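Local atomic coordinates of cellulase IBT99 (Metagenomes, PDB entry 6WBT), a protein that probably hydrolyses 6-phospho-alpha-glucosides as a family 4 glycosidase, using bound NAD and a manganese ion. Residues A[7-12]-A[81-86]. Sequence-based numbering, arbitrary orientation.
Sequences IVICGG and YIMAQM. With NAD (nicotinamide-adenine-dinucleotide), chain G.
V8 and I82 sit side by side on neighbouring parallel strands of a Rossmann fold, a worked example of how such a pair opens into a dinucleotide site. V8 N reaches Y81 O at 2.9 Å and V8 O takes the N-H of M83 at 2.8 Å, both nearly straight. The well-packed part lies beside this ladder. With CG anti to the carbonyl carbon (chi1 -65°) and the chain bent at its end, selenomethionine M83 lays CE across both isoleucines of the next strand, 3.7 Å from I7 CG2 and from I9 CG1, while helices 17-25 and 321-334 cover that face. The looser spot is the weak, bent bond from C10 N to M83 O (126°); the next, Q85 N to C10 O, is straight again. Beyond it, the Q85 side-chain amide turns back over the first strand. NE2 comes at 3.2 Å to G11 O from above the carbonyl plane, passing I9 CG2, and OE1 bonds Y147 OH. An alanine at Q85 would probably leave G11 O and the Y147 hydroxyl without these mates and the glycine-rich loop less firmly held. On the face away from M83, C10 SG meets M86 CE (3.7 Å). A side chain on G11 would collide with the carbonyl oxygen of C10. The sulfur of C10, the selenomethionine end of M86 and the CA of G11 line the adenine, implying largely van der Waals contact with the base here.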
loop_
_atom_site.group_PDB
_atom_site.type_symbol
_atom_site.label_atom_id
_atom_site.label_comp_id
_atom_site.label_asym_id
_atom_site.label_seq_id
_atom_site.Cartn_x
_atom_site.Cartn_y
_atom_site.Cartn_z
ATOM N N ILE A 7 -8.402 -13.487 39.669
ATOM C CA ILE A 7 -8.517 -14.200 38.402
ATOM C C ILE A 7 -9.958 -14.659 38.232
ATOM O O ILE A 7 -10.534 -15.273 39.140
ATOM C CB ILE A 7 -7.548 -15.392 38.343
ATOM C CG1 ILE A 7 -6.161 -14.980 38.841
ATOM C CG2 ILE A 7 -7.463 -15.937 36.927
ATOM C CD1 ILE A 7 -5.504 -13.900 38.008
ATOM N N VAL A 8 -10.541 -14.365 37.072
ATOM C CA VAL A 8 -11.923 -14.709 36.767
ATOM C C VAL A 8 -11.938 -15.594 35.529
ATOM O O VAL A 8 -11.324 -15.256 34.511
ATOM C CB VAL A 8 -12.788 -13.454 36.549
ATOM C CG1 VAL A 8 -14.228 -13.846 36.254
ATOM C CG2 VAL A 8 -12.714 -12.543 37.763
ATOM N N ILE A 9 -12.637 -16.721 35.619
ATOM C CA ILE A 9 -12.803 -17.640 34.499
ATOM C C ILE A 9 -14.210 -17.423 33.955
ATOM O O ILE A 9 -15.188 -17.948 34.494
ATOM C CB ILE A 9 -12.570 -19.094 34.916
ATOM C CG1 ILE A 9 -11.147 -19.273 35.446
ATOM C CG2 ILE A 9 -12.824 -20.030 33.744
ATOM C CD1 ILE A 9 -10.812 -20.698 35.822
ATOM N N CYS A 10 -14.316 -16.638 32.887
ATOM C CA CYS A 10 -15.601 -16.370 32.244
ATOM C C CYS A 10 -16.058 -17.634 31.529
ATOM O O CYS A 10 -15.560 -17.971 30.452
ATOM C CB CYS A 10 -15.483 -15.197 31.279
ATOM S SG CYS A 10 -17.041 -14.715 30.500
ATOM N N GLY A 11 -17.014 -18.338 32.127
ATOM C CA GLY A 11 -17.457 -19.612 31.598
ATOM C C GLY A 11 -16.988 -20.767 32.457
ATOM O O GLY A 11 -16.413 -21.736 31.952
ATOM N N GLY A 12 -17.229 -20.667 33.766
ATOM C CA GLY A 12 -16.773 -21.684 34.697
ATOM C C GLY A 12 -17.419 -23.039 34.508
ATOM O O GLY A 12 -16.900 -24.038 35.017
ATOM N N TYR A 81 -7.430 -10.426 35.848
ATOM C CA TYR A 81 -7.232 -11.238 34.654
ATOM C C TYR A 81 -8.473 -12.080 34.413
ATOM O O TYR A 81 -8.904 -12.824 35.299
ATOM C CB TYR A 81 -5.990 -12.124 34.785
ATOM C CG TYR A 81 -4.699 -11.342 34.696
ATOM C CD1 TYR A 81 -4.041 -10.916 35.844
ATOM C CD2 TYR A 81 -4.148 -11.012 33.465
ATOM C CE1 TYR A 81 -2.868 -10.193 35.766
ATOM C CE2 TYR A 81 -2.974 -10.290 33.378
ATOM C CZ TYR A 81 -2.338 -9.882 34.530
ATOM O OH TYR A 81 -1.170 -9.163 34.443
ATOM N N ILE A 82 -9.038 -11.964 33.215
ATOM C CA ILE A 82 -10.258 -12.666 32.837
ATOM C C ILE A 82 -9.904 -13.674 31.753
ATOM O O ILE A 82 -9.473 -13.295 30.657
ATOM C CB ILE A 82 -11.350 -11.699 32.350
ATOM C CG1 ILE A 82 -11.730 -10.702 33.452
ATOM C CG2 ILE A 82 -12.575 -12.472 31.886
ATOM C CD1 ILE A 82 -10.914 -9.421 33.446
HETATM N N MSE A 83 -10.085 -14.954 32.057
HETATM C CA MSE A 83 -9.843 -16.007 31.080
HETATM C C MSE A 83 -11.164 -16.506 30.507
HETATM O O MSE A 83 -11.898 -17.247 31.159
HETATM C CB MSE A 83 -9.053 -17.157 31.710
HETATM C CG MSE A 83 -7.645 -16.768 32.138
HETATM SE SE MSE A 83 -6.603 -18.264 32.834
HETATM C CE MSE A 83 -7.666 -18.668 34.417
ATOM N N ALA A 84 -11.461 -16.085 29.279
ATOM C CA ALA A 84 -12.739 -16.371 28.644
ATOM C C ALA A 84 -12.700 -17.726 27.952
ATOM O O ALA A 84 -11.783 -18.011 27.175
ATOM C CB ALA A 84 -13.095 -15.276 27.638
ATOM N N GLN A 85 -13.700 -18.555 28.235
ATOM C CA GLN A 85 -13.842 -19.849 27.577
ATOM C C GLN A 85 -15.328 -20.154 27.396
ATOM O O GLN A 85 -15.806 -21.250 27.690
ATOM C CB GLN A 85 -13.128 -20.946 28.365
ATOM C CG GLN A 85 -13.517 -21.031 29.832
ATOM C CD GLN A 85 -12.791 -22.144 30.559
ATOM O OE1 GLN A 85 -11.731 -22.596 30.125
ATOM N NE2 GLN A 85 -13.360 -22.597 31.669
HETATM N N MSE A 86 -16.075 -19.173 26.903
HETATM C CA MSE A 86 -17.510 -19.326 26.707
HETATM C C MSE A 86 -17.821 -20.116 25.442
HETATM O O MSE A 86 -17.018 -20.164 24.510
HETATM C CB MSE A 86 -18.190 -17.956 26.639
HETATM C CG MSE A 86 -17.836 -17.152 25.395
HETATM SE SE MSE A 86 -18.755 -15.435 25.297
HETATM C CE MSE A 86 -17.997 -14.595 26.884
HETATM P PA NAD G . -18.988 -26.062 27.229
HETATM O O1A NAD G . -20.224 -25.935 26.403
HETATM O O2A NAD G . -18.728 -27.366 27.907
HETATM O O5B NAD G . -18.968 -24.880 28.317
HETATM C C5B NAD G . -19.080 -23.499 27.874
HETATM C C4B NAD G . -19.559 -22.645 29.022
HETATM O O4B NAD G . -19.732 -21.273 28.575
HETATM C C3B NAD G . -20.905 -23.047 29.648
HETATM O O3B NAD G . -20.777 -23.098 31.064
HETATM C C2B NAD G . -21.833 -21.898 29.237
HETATM O O2B NAD G . -22.945 -21.722 30.087
HETATM C C1B NAD G . -20.844 -20.741 29.253
HETATM N N9A NAD G . -21.309 -19.547 28.557
HETATM C C8A NAD G . -22.067 -19.504 27.414
HETATM N N7A NAD G . -22.345 -18.287 27.017
HETATM C C5A NAD G . -21.743 -17.471 27.963
HETATM C C6A NAD G . -21.681 -16.071 28.102
HETATM N N6A NAD G . -22.254 -15.219 27.257
HETATM N N1A NAD G . -21.000 -15.578 29.163
HETATM C C2A NAD G . -20.427 -16.442 30.011
HETATM N N3A NAD G . -20.419 -17.772 29.981
HETATM C C4A NAD G . -21.102 -18.235 28.921
HETATM O O3 NAD G . -17.717 -25.696 26.323
HETATM P PN NAD G . -16.271 -26.372 26.163
HETATM O O1N NAD G . -15.655 -26.524 27.514
HETATM O O2N NAD G . -16.395 -27.582 25.297
HETATM O O5D NAD G . -15.506 -25.219 25.357
HETATM C C5D NAD G . -15.505 -23.886 25.924
HETATM C C4D NAD G . -14.974 -22.912 24.902
HETATM O O4D NAD G . -13.556 -23.134 24.730
HETATM C C3D NAD G . -15.571 -23.032 23.493
HETATM O O3D NAD G . -15.875 -21.738 22.989
HETATM C C2D NAD G . -14.405 -23.666 22.728
HETATM O O2D NAD G . -14.471 -23.521 21.318
HETATM C C1D NAD G . -13.232 -22.933 23.364
HETATM N N1N NAD G . -11.925 -23.588 23.077
HETATM C C2N NAD G . -11.055 -23.012 22.190
HETATM C C3N NAD G . -9.846 -23.620 21.889
HETATM C C7N NAD G . -8.910 -22.904 20.948
HETATM O O7N NAD G . -8.220 -23.557 20.171
HETATM N N7N NAD G . -8.848 -21.582 21.030
HETATM C C4N NAD G . -9.541 -24.844 22.475
HETATM C C5N NAD G . -10.409 -25.396 23.392
HETATM C C6N NAD G . -11.593 -24.753 23.682
#